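Local coordinates for Myo-inositol phosphohydrolase (Mitsuokella multacida, PDB 4WU3), which probably removes phosphate groups from inositol polyphosphates such as phytate, and holds inositol-(1,3,4,5)-tetrakisphosphate in its binding pockets, at residues N63-S68 with G247-F252; S92-F97 with E103-K108; E227-L232 with P315-P320; V367-K370 with G375-P378; D566-Q571 with N577-E582. The protein carries 2 engineered substitutions. One frame throughout, in Å; residues are numbered along the deposited sequence.

Contact 1: N63-S68 with G247-F252. With PO4 (phosphate ion), chain G.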
# COMPACT_ATOMS: atom_id res chain seq x y z
N ASN A 63 -13.63 -22.46 -5.60
CA ASN A 63 -12.22 -22.59 -5.25
C ASN A 63 -11.95 -23.54 -4.11
O ASN A 63 -10.96 -23.40 -3.40
CB ASN A 63 -11.63 -21.21 -4.93
CG ASN A 63 -11.44 -20.37 -6.17
OD1 ASN A 63 -11.10 -20.90 -7.23
ND2 ASN A 63 -11.70 -19.07 -6.06
N PHE A 64 -12.82 -24.52 -3.92
CA PHE A 64 -12.57 -25.52 -2.90
C PHE A 64 -11.32 -26.34 -3.24
O PHE A 64 -11.14 -26.76 -4.37
CB PHE A 64 -13.75 -26.47 -2.75
CG PHE A 64 -13.50 -27.55 -1.74
CD1 PHE A 64 -13.78 -27.34 -0.39
CD2 PHE A 64 -12.93 -28.75 -2.11
CE1 PHE A 64 -13.51 -28.31 0.54
CE2 PHE A 64 -12.67 -29.72 -1.18
CZ PHE A 64 -12.95 -29.50 0.15
N ARG A 65 -10.46 -26.56 -2.26
CA ARG A 65 -9.38 -27.53 -2.43
C ARG A 65 -8.98 -28.11 -1.10
O ARG A 65 -9.17 -27.49 -0.06
CB ARG A 65 -8.16 -26.92 -3.12
CG ARG A 65 -7.39 -25.89 -2.29
CD ARG A 65 -8.02 -24.51 -2.41
NE ARG A 65 -7.06 -23.44 -2.13
CZ ARG A 65 -7.37 -22.14 -2.16
NH1 ARG A 65 -8.59 -21.75 -2.44
NH2 ARG A 65 -6.45 -21.24 -1.90
N MET A 66 -8.46 -29.32 -1.14
CA MET A 66 -7.87 -29.94 0.02
C MET A 66 -6.37 -29.95 -0.17
O MET A 66 -5.87 -29.92 -1.29
CB MET A 66 -8.40 -31.36 0.19
CG MET A 66 -9.80 -31.37 0.79
SD MET A 66 -10.58 -32.97 0.68
CE MET A 66 -9.43 -34.02 1.55
N GLY A 67 -5.64 -29.95 0.94
CA GLY A 67 -4.19 -29.92 0.90
C GLY A 67 -3.59 -31.11 0.19
O GLY A 67 -2.47 -31.03 -0.32
N SER A 68 -4.35 -32.20 0.16
CA SER A 68 -3.89 -33.44 -0.48
C SER A 68 -4.24 -33.51 -1.97
O SER A 68 -3.93 -34.50 -2.63
CB SER A 68 -4.47 -34.66 0.25
OG SER A 68 -5.89 -34.65 0.25
N GLY A 247 -7.09 -14.47 -2.15
CA GLY A 247 -6.00 -13.83 -1.40
C GLY A 247 -5.81 -14.24 0.06
O GLY A 247 -4.81 -14.87 0.43
N ARG A 248 -6.75 -13.85 0.91
CA ARG A 248 -6.62 -14.11 2.33
C ARG A 248 -6.57 -15.60 2.57
O ARG A 248 -5.82 -16.07 3.44
CB ARG A 248 -7.76 -13.48 3.12
CG ARG A 248 -7.75 -11.97 3.13
CD ARG A 248 -9.09 -11.38 3.57
NE ARG A 248 -10.16 -11.56 2.58
CZ ARG A 248 -11.41 -11.16 2.77
NH1 ARG A 248 -12.32 -11.34 1.82
NH2 ARG A 248 -11.77 -10.57 3.91
N THR A 249 -7.35 -16.35 1.80
CA THR A 249 -7.40 -17.81 1.96
C THR A 249 -6.04 -18.44 1.61
O THR A 249 -5.55 -19.30 2.33
CB THR A 249 -8.53 -18.45 1.13
OG1 THR A 249 -9.80 -18.12 1.71
CG2 THR A 249 -8.41 -19.95 1.09
N THR A 250 -5.42 -17.98 0.54
CA THR A 250 -4.15 -18.55 0.11
C THR A 250 -3.01 -18.17 1.04
O THR A 250 -2.11 -18.98 1.28
CB THR A 250 -3.82 -18.15 -1.33
OG1 THR A 250 -4.84 -18.66 -2.19
CG2 THR A 250 -2.47 -18.73 -1.77
N ILE A 251 -3.04 -16.96 1.57
CA ILE A 251 -2.08 -16.58 2.59
C ILE A 251 -2.12 -17.59 3.72
O ILE A 251 -1.06 -18.03 4.18
CB ILE A 251 -2.38 -15.19 3.19
CG1 ILE A 251 -2.01 -14.08 2.21
CG2 ILE A 251 -1.61 -15.02 4.49
CD1 ILE A 251 -2.58 -12.74 2.60
N PHE A 252 -3.31 -17.96 4.17
CA PHE A 252 -3.40 -18.85 5.32
C PHE A 252 -3.17 -20.32 5.02
O PHE A 252 -2.75 -21.08 5.90
CB PHE A 252 -4.69 -18.65 6.09
CG PHE A 252 -4.61 -17.52 7.04
CD1 PHE A 252 -4.63 -16.22 6.58
CD2 PHE A 252 -4.48 -17.74 8.40
CE1 PHE A 252 -4.52 -15.16 7.46
CE2 PHE A 252 -4.37 -16.69 9.29
CZ PHE A 252 -4.39 -15.41 8.81
P PO4 G . -10.26 -13.18 -0.87
O1 PO4 G . -9.96 -12.68 -2.26
O2 PO4 G . -10.07 -14.68 -0.90
O3 PO4 G . -11.66 -12.83 -0.45
O4 PO4 G . -9.31 -12.60 0.16
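Behind the phosphate-binding P-loop of the first PTP-like phosphatase unit, R65 of the short strand 65-66 reaches T249 and T250 at the start of helix 247-261. The length of arginine lets R65 span the gap between strand and helix. It leaves the backbone with CG between the N and the carbonyl carbon (chi1 69°) and bends again at the next bond. At its end NH2 lies 3.1 Å from T250 OG1, near the guanidinium plane, and 3.8 Å from T249 CG2. NH1 serves the polypeptide: it donates to N63 O at 3.0 Å, nearly straight and almost in the guanidinium plane, and also to G245 O of the loop. In the deposited protein the threonine hydroxyls are hydrogen-bonded too, OG1 of T250 to M246 O and OG1 of T249 to S242 OG. A phosphate ion, probably from the crystallisation liquor, sits in the loop. R248 grips it three times: N to O4 at 2.9 Å, NE to the same oxygen at 2.8 Å and NH1 to O3 at 2.8 Å. R65 thus binds a carbonyl of the loop while loop amides, among them those of A244 and M246, serve the anion, which is consistent with R65 helping to fix the loop's shape.

Contact 2: S92-F97 with E103-K108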
# COMPACT_ATOMS: atom_id res chain seq x y z
N SER A 92 -8.33 -27.94 4.39
CA SER A 92 -9.00 -27.58 3.14
C SER A 92 -9.26 -26.08 3.13
O SER A 92 -9.00 -25.40 4.11
CB SER A 92 -10.31 -28.36 2.93
OG SER A 92 -11.20 -28.19 4.01
N ALA A 93 -9.76 -25.57 2.00
CA ALA A 93 -9.99 -24.14 1.82
C ALA A 93 -10.98 -23.87 0.69
O ALA A 93 -11.21 -24.73 -0.17
CB ALA A 93 -8.67 -23.43 1.54
N SER A 94 -11.55 -22.68 0.68
CA SER A 94 -12.54 -22.31 -0.33
C SER A 94 -12.96 -20.88 -0.16
O SER A 94 -12.53 -20.20 0.76
CB SER A 94 -13.80 -23.17 -0.19
OG SER A 94 -14.48 -22.87 1.02
N SER A 95 -13.82 -20.46 -1.08
CA SER A 95 -14.61 -19.25 -0.95
C SER A 95 -15.58 -19.38 0.21
O SER A 95 -15.71 -20.44 0.81
CB SER A 95 -15.46 -19.06 -2.20
OG SER A 95 -16.54 -20.00 -2.20
N CYS A 96 -16.31 -18.31 0.48
CA CYS A 96 -17.37 -18.42 1.43
C CYS A 96 -18.38 -19.41 0.87
O CYS A 96 -18.37 -19.72 -0.32
CB CYS A 96 -17.99 -17.05 1.72
SG CYS A 96 -18.71 -16.20 0.31
N PHE A 97 -19.25 -19.92 1.75
CA PHE A 97 -20.16 -21.00 1.43
C PHE A 97 -21.57 -20.75 1.96
O PHE A 97 -21.76 -20.15 3.04
CB PHE A 97 -19.63 -22.34 1.99
CG PHE A 97 -19.06 -22.25 3.39
CD1 PHE A 97 -19.88 -22.10 4.49
CD2 PHE A 97 -17.68 -22.32 3.60
CE1 PHE A 97 -19.36 -22.01 5.77
CE2 PHE A 97 -17.15 -22.24 4.88
CZ PHE A 97 -17.98 -22.08 5.96
N GLU A 103 -22.52 -28.16 4.04
CA GLU A 103 -22.91 -29.56 4.19
C GLU A 103 -22.11 -30.45 3.24
O GLU A 103 -21.64 -31.52 3.62
CB GLU A 103 -24.42 -29.72 4.00
CG GLU A 103 -25.22 -29.24 5.21
CD GLU A 103 -26.67 -28.89 4.89
OE1 GLU A 103 -27.17 -29.26 3.81
OE2 GLU A 103 -27.31 -28.24 5.74
N ALA A 104 -21.91 -29.97 2.01
CA ALA A 104 -21.07 -30.68 1.05
C ALA A 104 -19.61 -30.77 1.52
O ALA A 104 -18.95 -31.80 1.33
CB ALA A 104 -21.14 -30.02 -0.31
N ILE A 105 -19.11 -29.68 2.12
CA ILE A 105 -17.74 -29.70 2.67
C ILE A 105 -17.61 -30.72 3.81
O ILE A 105 -16.70 -31.53 3.83
CB ILE A 105 -17.33 -28.32 3.21
CG1 ILE A 105 -17.14 -27.33 2.05
CG2 ILE A 105 -16.05 -28.44 4.02
CD1 ILE A 105 -16.82 -25.92 2.49
N LEU A 106 -18.54 -30.68 4.76
CA LEU A 106 -18.53 -31.59 5.89
C LEU A 106 -18.61 -33.06 5.43
O LEU A 106 -17.95 -33.92 6.00
CB LEU A 106 -19.69 -31.28 6.83
CG LEU A 106 -19.54 -29.98 7.62
CD1 LEU A 106 -20.74 -29.77 8.52
CD2 LEU A 106 -18.26 -30.01 8.42
N LYS A 107 -19.41 -33.33 4.41
CA LYS A 107 -19.50 -34.68 3.88
C LYS A 107 -18.16 -35.09 3.29
O LYS A 107 -17.69 -36.21 3.52
CB LYS A 107 -20.61 -34.79 2.83
CG LYS A 107 -20.97 -36.23 2.49
CD LYS A 107 -22.11 -36.34 1.48
CE LYS A 107 -22.54 -37.79 1.29
NZ LYS A 107 -23.37 -37.99 0.07
N LYS A 108 -17.55 -34.20 2.53
CA LYS A 108 -16.36 -34.55 1.77
C LYS A 108 -15.13 -34.79 2.64
O LYS A 108 -14.34 -35.68 2.34
CB LYS A 108 -16.04 -33.48 0.73
CG LYS A 108 -14.75 -33.76 -0.03
CD LYS A 108 -14.74 -33.05 -1.37
CE LYS A 108 -13.68 -33.65 -2.29
NZ LYS A 108 -14.13 -34.96 -2.84
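I105 and F97 make the close part of this contact, the isoleucine stretching from helix 99-108 towards the chain that leaves strand 91-94. Its CG1 lies anti to the carbonyl carbon and the next torsion is extended (chi2 176°), which holds the ethyl arm straight, so that CD1 reaches F97 and S94. There CD1 comes within 3.9 Å of F97 CD2, the two side chains crossing at about a right angle, and within 4.1 Å of S94 OG. The slim ethyl arm of isoleucine fits between the ring and the hydroxyl. The hydroxyl of S94 is not left to the methyl: it donates to S95 O at 2.7 Å, in the carbonyl plane and on a lone pair, and is also hydrogen-bonded to H239 NE2. Strand 91-94, helix 99-108 and strand 116-122 form a beta-alpha-beta crossover, with strand 237-241, which leads into the P-loop, lying between the two parallel strands. I105 therefore packs the helix on the sheet, touching H239 of that middle strand and F116 of the last one. The rest of the helical segment turns elsewhere. K107 and K108 are exposed, as suits long charged chains on the outer face, and E103 is partly so, its OE2 hydrogen-bonded to H202. L106, also partly exposed, leans on F116 and makes no contact with residues 92-97.

Contact 3: E227-L232 with P315-P320; sequences EFYKSL and PDLKTP
L317 is the residue through which the loop 315-320 meets K230 and Y229, late in helix 219-230. P315 comes first, resting on K263. D316 then directs its side chain off the helix and takes a weak hydrogen bond from K318 N to OD1. L317 itself adopts left-handed backbone angles (phi 58°) and turns its side chain to the helix, where CD1 lies 4.0 Å from K230 CG and 4.5 Å from Y229 CD2. L259 of helix 247-261 also touches it, so an aliphatic residue suits the place. L317 O accepts from K230 NZ at 3.0 Å, the donor tilted 34° from the carbonyl plane. K318 and T319 point away, T319 O being bonded to the hydroxyl of Y310, and P320 takes the N-cap position of helix 321-327. K230 serves twice, its methylenes sliding alongside the leucine and its bend at chi3 bringing the ammonium to the carbonyl. The same NZ makes a salt bridge with E227 OE2 at 3.2 Å, one helical turn back. One ammonium group therefore joins a carboxylate and a loop carbonyl in a charged link at the surface, which solvent probably weakens, laid over a small apolar patch.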
# COMPACT_ATOMS: atom_id res chain seq x y z
N GLU A 227 -1.92 -18.69 18.59
CA GLU A 227 -2.38 -19.14 19.89
C GLU A 227 -3.59 -20.10 19.74
O GLU A 227 -3.70 -21.07 20.48
CB GLU A 227 -2.69 -17.96 20.81
CG GLU A 227 -1.45 -17.16 21.19
CD GLU A 227 -0.37 -17.97 21.92
OE1 GLU A 227 -0.68 -18.62 22.96
OE2 GLU A 227 0.81 -17.92 21.47
N PHE A 228 -4.47 -19.84 18.78
CA PHE A 228 -5.52 -20.81 18.43
C PHE A 228 -4.91 -22.11 17.88
O PHE A 228 -5.32 -23.22 18.25
CB PHE A 228 -6.44 -20.19 17.38
CG PHE A 228 -7.23 -21.18 16.57
CD1 PHE A 228 -8.36 -21.79 17.10
CD2 PHE A 228 -6.89 -21.44 15.25
CE1 PHE A 228 -9.11 -22.69 16.34
CE2 PHE A 228 -7.65 -22.32 14.48
CZ PHE A 228 -8.75 -22.95 15.03
N TYR A 229 -3.95 -21.97 16.99
CA TYR A 229 -3.34 -23.12 16.35
C TYR A 229 -2.70 -24.05 17.37
O TYR A 229 -2.86 -25.27 17.31
CB TYR A 229 -2.30 -22.66 15.33
CG TYR A 229 -1.59 -23.79 14.62
CD1 TYR A 229 -2.15 -24.39 13.51
CD2 TYR A 229 -0.37 -24.25 15.07
CE1 TYR A 229 -1.50 -25.42 12.85
CE2 TYR A 229 0.28 -25.28 14.42
CZ TYR A 229 -0.29 -25.87 13.32
OH TYR A 229 0.36 -26.89 12.66
N LYS A 230 -1.97 -23.46 18.30
CA LYS A 230 -1.25 -24.23 19.31
C LYS A 230 -2.16 -24.95 20.29
O LYS A 230 -1.74 -25.88 20.97
CB LYS A 230 -0.29 -23.31 20.06
CG LYS A 230 0.88 -22.86 19.21
CD LYS A 230 1.46 -21.55 19.71
CE LYS A 230 2.22 -21.74 21.01
NZ LYS A 230 2.80 -20.46 21.49
N SER A 231 -3.42 -24.52 20.37
CA SER A 231 -4.34 -25.13 21.30
C SER A 231 -5.19 -26.21 20.62
O SER A 231 -6.04 -26.80 21.27
CB SER A 231 -5.26 -24.07 21.91
OG SER A 231 -6.24 -23.66 20.96
N LEU A 232 -4.95 -26.48 19.34
CA LEU A 232 -5.78 -27.43 18.61
C LEU A 232 -5.50 -28.87 19.00
O LEU A 232 -4.37 -29.23 19.26
CB LEU A 232 -5.57 -27.32 17.11
CG LEU A 232 -6.19 -26.08 16.50
CD1 LEU A 232 -5.82 -25.97 15.02
CD2 LEU A 232 -7.69 -26.12 16.70
N PRO A 315 10.85 -23.12 15.70
CA PRO A 315 10.05 -24.32 15.48
C PRO A 315 9.21 -24.71 16.70
O PRO A 315 8.30 -25.50 16.57
CB PRO A 315 11.10 -25.40 15.16
CG PRO A 315 12.38 -24.90 15.73
CD PRO A 315 12.30 -23.40 15.64
N ASP A 316 9.51 -24.13 17.85
CA ASP A 316 8.68 -24.33 19.04
C ASP A 316 7.54 -23.30 19.16
O ASP A 316 6.66 -23.43 20.02
CB ASP A 316 9.56 -24.29 20.31
CG ASP A 316 10.40 -22.99 20.42
OD1 ASP A 316 10.31 -22.10 19.54
OD2 ASP A 316 11.15 -22.87 21.42
N LEU A 317 7.56 -22.27 18.32
CA LEU A 317 6.54 -21.22 18.34
C LEU A 317 6.44 -20.53 19.70
O LEU A 317 5.39 -20.02 20.08
CB LEU A 317 5.17 -21.79 17.95
CG LEU A 317 5.12 -22.60 16.66
CD1 LEU A 317 3.73 -23.20 16.46
CD2 LEU A 317 5.49 -21.75 15.46
N LYS A 318 7.55 -20.50 20.42
CA LYS A 318 7.57 -19.96 21.77
C LYS A 318 7.49 -18.43 21.78
O LYS A 318 6.60 -17.85 22.40
CB LYS A 318 8.83 -20.44 22.49
CG LYS A 318 8.92 -20.05 23.96
CD LYS A 318 10.17 -20.64 24.59
CE LYS A 318 10.45 -20.05 25.96
NZ LYS A 318 9.47 -20.50 26.98
N THR A 319 8.42 -17.77 21.11
CA THR A 319 8.37 -16.32 20.96
C THR A 319 7.23 -15.98 20.02
O THR A 319 7.13 -16.54 18.93
CB THR A 319 9.67 -15.78 20.34
OG1 THR A 319 10.80 -16.20 21.10
CG2 THR A 319 9.64 -14.27 20.26
N PRO A 320 6.34 -15.07 20.45
CA PRO A 320 5.23 -14.69 19.58
C PRO A 320 5.74 -14.08 18.27
O PRO A 320 6.83 -13.50 18.25
CB PRO A 320 4.48 -13.63 20.41
CG PRO A 320 4.90 -13.87 21.82
CD PRO A 320 6.30 -14.39 21.75

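Contact 4: V367-K370 with G375-P378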
# COMPACT_ATOMS: atom_id res chain seq x y z
N VAL A 367 -28.71 24.47 26.12
CA VAL A 367 -29.08 23.26 25.39
C VAL A 367 -28.71 23.35 23.91
O VAL A 367 -29.02 24.33 23.23
CB VAL A 367 -30.59 22.97 25.50
CG1 VAL A 367 -30.98 21.78 24.63
CG2 VAL A 367 -30.98 22.71 26.95
N ASN A 368 -28.03 22.32 23.41
CA ASN A 368 -27.73 22.19 21.98
C ASN A 368 -28.32 20.89 21.47
O ASN A 368 -27.75 19.83 21.68
CB ASN A 368 -26.22 22.21 21.75
CG ASN A 368 -25.85 22.22 20.28
OD1 ASN A 368 -26.68 21.97 19.40
ND2 ASN A 368 -24.58 22.49 19.99
N VAL A 369 -29.47 20.98 20.80
CA VAL A 369 -30.20 19.80 20.36
C VAL A 369 -29.35 18.93 19.45
O VAL A 369 -29.56 17.72 19.37
CB VAL A 369 -31.51 20.17 19.64
CG1 VAL A 369 -32.20 18.92 19.11
CG2 VAL A 369 -32.43 20.93 20.57
N LYS A 370 -28.39 19.54 18.76
CA LYS A 370 -27.56 18.78 17.83
C LYS A 370 -26.55 17.88 18.53
O LYS A 370 -25.99 16.98 17.92
CB LYS A 370 -26.89 19.72 16.83
CG LYS A 370 -27.88 20.25 15.81
CD LYS A 370 -27.22 21.17 14.80
CE LYS A 370 -26.95 22.53 15.40
NZ LYS A 370 -26.35 23.45 14.40
N GLY A 375 -34.63 10.27 21.76
CA GLY A 375 -35.39 10.34 23.01
C GLY A 375 -35.26 11.67 23.75
O GLY A 375 -35.85 11.85 24.81
N PHE A 376 -34.48 12.59 23.20
CA PHE A 376 -34.22 13.83 23.93
C PHE A 376 -35.46 14.69 24.09
O PHE A 376 -36.14 15.02 23.12
CB PHE A 376 -33.13 14.67 23.26
CG PHE A 376 -33.01 16.04 23.86
CD1 PHE A 376 -32.44 16.21 25.11
CD2 PHE A 376 -33.52 17.15 23.20
CE1 PHE A 376 -32.35 17.46 25.68
CE2 PHE A 376 -33.43 18.41 23.77
CZ PHE A 376 -32.84 18.57 25.01
N THR A 377 -35.73 15.08 25.33
CA THR A 377 -36.74 16.07 25.60
C THR A 377 -36.19 17.17 26.50
O THR A 377 -35.40 16.90 27.40
CB THR A 377 -37.99 15.48 26.27
OG1 THR A 377 -38.86 16.55 26.64
CG2 THR A 377 -37.64 14.68 27.51
N PRO A 378 -36.61 18.41 26.25
CA PRO A 378 -36.18 19.51 27.11
C PRO A 378 -36.90 19.52 28.47
O PRO A 378 -36.49 20.24 29.37
CB PRO A 378 -36.53 20.76 26.28
CG PRO A 378 -37.58 20.32 25.32
CD PRO A 378 -37.43 18.84 25.11
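With CG1 anti to the backbone N in V367 (chi1 175°) and CG likewise anti in F376 (chi1 170°), the two side chains extend towards each other from opposite directions. The methyl CG1 of V367 comes to 3.7 Å from F376 CZ, the far end of the phenyl ring. V369 has the same rotamer but touches by its other branch: CG2 lies 4.2 Å from F376 CE2, and the two side chains cross at about a right angle. Both methyls approach the ring obliquely, at neighbouring carbons. One face of the ring is occupied from its own segment by P378 N, 3.9 Å above the plane and displaced from the ring centre.

N368, between the valines, points away and makes an Asx turn: its OD1 accepts from K370 N at 3.0 Å, the donor above the carbonyl plane, where the short 3-10 segment begins. G375, just before F376, has phi 92°, where a beta carbon would press on the preceding carbonyl O, so glycine suits the place. Both segments belong to one long loop lying against helix 564-573, where V367 touches L573 and N368 N is bonded to the hydroxyl of Y572, while T377 N is bonded to S569 OG. Between the segments the contact is wholly apolar and has little directionality, so the bonds of N368 N and T377 N to helix hydroxyls probably set the loop's position.

Contact 5: D566-Q571 with N577-E582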
# COMPACT_ATOMS: atom_id res chain seq x y z
N ASP A 566 -36.04 10.20 29.10
CA ASP A 566 -36.08 11.14 30.23
C ASP A 566 -34.79 11.08 31.07
O ASP A 566 -34.24 12.11 31.48
CB ASP A 566 -37.30 10.88 31.11
CG ASP A 566 -38.58 11.47 30.53
OD1 ASP A 566 -38.56 11.97 29.40
OD2 ASP A 566 -39.62 11.43 31.22
N ILE A 567 -34.31 9.86 31.31
CA ILE A 567 -33.05 9.67 32.02
C ILE A 567 -31.92 10.39 31.27
O ILE A 567 -31.21 11.23 31.83
CB ILE A 567 -32.69 8.18 32.12
CG1 ILE A 567 -33.72 7.42 32.97
CG2 ILE A 567 -31.29 8.00 32.67
CD1 ILE A 567 -33.61 7.67 34.46
N LEU A 568 -31.74 10.05 30.00
CA LEU A 568 -30.65 10.63 29.22
C LEU A 568 -30.79 12.14 29.13
O LEU A 568 -29.82 12.90 29.21
CB LEU A 568 -30.58 10.00 27.83
CG LEU A 568 -30.29 8.50 27.85
CD1 LEU A 568 -30.00 7.99 26.45
CD2 LEU A 568 -29.14 8.15 28.78
N SER A 569 -32.03 12.59 28.96
CA SER A 569 -32.29 14.01 28.85
C SER A 569 -31.97 14.77 30.15
O SER A 569 -31.29 15.79 30.13
CB SER A 569 -33.75 14.23 28.43
OG SER A 569 -33.98 13.65 27.16
N ARG A 570 -32.41 14.27 31.30
CA ARG A 570 -32.12 14.99 32.51
C ARG A 570 -30.64 14.92 32.89
O ARG A 570 -30.07 15.92 33.35
CB ARG A 570 -33.02 14.54 33.66
CG ARG A 570 -32.80 13.13 34.17
CD ARG A 570 -34.07 12.66 34.84
NE ARG A 570 -33.84 11.60 35.80
CZ ARG A 570 -34.79 11.11 36.59
NH1 ARG A 570 -34.52 10.15 37.44
NH2 ARG A 570 -36.01 11.58 36.54
N GLN A 571 -29.99 13.78 32.67
CA GLN A 571 -28.54 13.69 32.91
C GLN A 571 -27.77 14.68 32.01
O GLN A 571 -26.75 15.25 32.41
CB GLN A 571 -28.01 12.26 32.74
CG GLN A 571 -28.50 11.27 33.80
CD GLN A 571 -28.27 11.76 35.22
OE1 GLN A 571 -27.28 12.44 35.51
NE2 GLN A 571 -29.18 11.42 36.10
N ASN A 577 -23.07 14.91 29.25
CA ASN A 577 -23.34 14.91 27.82
C ASN A 577 -24.55 14.03 27.59
O ASN A 577 -25.19 13.61 28.57
CB ASN A 577 -22.12 14.47 26.99
CG ASN A 577 -21.70 13.04 27.23
OD1 ASN A 577 -22.44 12.23 27.79
ND2 ASN A 577 -20.49 12.71 26.78
N TYR A 578 -24.90 13.78 26.33
CA TYR A 578 -26.00 12.88 26.00
C TYR A 578 -25.39 11.53 25.63
O TYR A 578 -24.66 11.43 24.64
CB TYR A 578 -26.83 13.42 24.84
CG TYR A 578 -28.21 12.81 24.75
CD1 TYR A 578 -29.21 13.20 25.63
CD2 TYR A 578 -28.51 11.85 23.80
CE1 TYR A 578 -30.47 12.64 25.56
CE2 TYR A 578 -29.77 11.28 23.72
CZ TYR A 578 -30.74 11.69 24.61
OH TYR A 578 -32.00 11.15 24.56
N VAL A 579 -25.70 10.50 26.41
CA VAL A 579 -25.01 9.22 26.28
C VAL A 579 -25.23 8.60 24.91
O VAL A 579 -24.39 7.84 24.44
CB VAL A 579 -25.44 8.20 27.34
CG1 VAL A 579 -24.71 6.88 27.15
CG2 VAL A 579 -25.19 8.75 28.74
N ALA A 580 -26.37 8.89 24.28
CA ALA A 580 -26.74 8.22 23.03
C ALA A 580 -26.45 9.09 21.81
O ALA A 580 -26.98 8.86 20.73
CB ALA A 580 -28.21 7.79 23.04
N TYR A 581 -25.57 10.07 21.99
CA TYR A 581 -25.12 10.89 20.88
C TYR A 581 -24.49 10.03 19.79
O TYR A 581 -23.71 9.11 20.07
CB TYR A 581 -24.10 11.94 21.35
CG TYR A 581 -23.47 12.74 20.23
CD1 TYR A 581 -24.17 13.74 19.58
CD2 TYR A 581 -22.17 12.47 19.81
CE1 TYR A 581 -23.59 14.46 18.54
CE2 TYR A 581 -21.58 13.19 18.78
CZ TYR A 581 -22.29 14.18 18.16
OH TYR A 581 -21.70 14.88 17.14
N GLU A 582 -24.84 10.32 18.55
CA GLU A 582 -24.18 9.71 17.41
C GLU A 582 -23.83 10.81 16.43
O GLU A 582 -24.53 11.82 16.34
CB GLU A 582 -25.07 8.66 16.72
CG GLU A 582 -25.65 7.63 17.66
CD GLU A 582 -26.02 6.35 16.96
OE1 GLU A 582 -27.19 5.95 17.00
OE2 GLU A 582 -25.13 5.74 16.35
O HOH W 1 -27.13 11.77 28.85
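L568 and Y578 bring their CA atoms to 6.1 Å where helix 564-573 passes the returning chain, which here makes a type I beta turn from Y578 to Y581. The side chain of L568 packs against the turn. Its CB lies 3.5 Å from Y578 CE1, approaching the ring obliquely, and its forked end divides: CD1 goes to A580 CB at 3.9 Å and CD2 to V579 CB at 4.0 Å. The forked end of leucine suits a site with a ring and two aliphatic side chains in a row. Y578 has CG anti to its N (chi1 -160°), which swings the ring against L568 and S569, with S569 OG in the ring plane at the edge. The tyrosine hydroxyl bonds to K374 O and the serine hydroxyl to G565 O, so neither polar end relies on the other. Helix 593-613 packs on the same cluster through I603 and A600, and V579 also touches T548 of helix 545-558. The side chain of N577 lies about 4 Å from the bound inositol tetrakisphosphate, which places the start of the 577-582 segment beside the ligand. No direct hydrogen bond joins the segments. Instead a water donates to L568 O at 2.9 Å and N577 O at 2.7 Å and accepts from V579 N at 3.1 Å, bridging three backbone polar atoms beside an apolar cluster.

How the contacts relate
Contacts 1, 2 and 3 lie in the first half of the chain, contacts 4 and 5 in the second, with about 46 to 53 Å between the centres of the two groups. Contacts 1 and 2, centres about 11 Å apart, share the sheet in which strands 65-66 and 91-94 are neighbours, and R65 O probably accepts from A93 N between them. The centre of contact 3 is about 21 Å from that of contact 1, near the far end of helix 247-261. Contacts 4 and 5, centres about 8 Å apart, touch through helix 564-573. Each half carries a five-stranded sheet of the same strand order, so the enzyme has two similar phosphatase units in series, each with a ligand pocket.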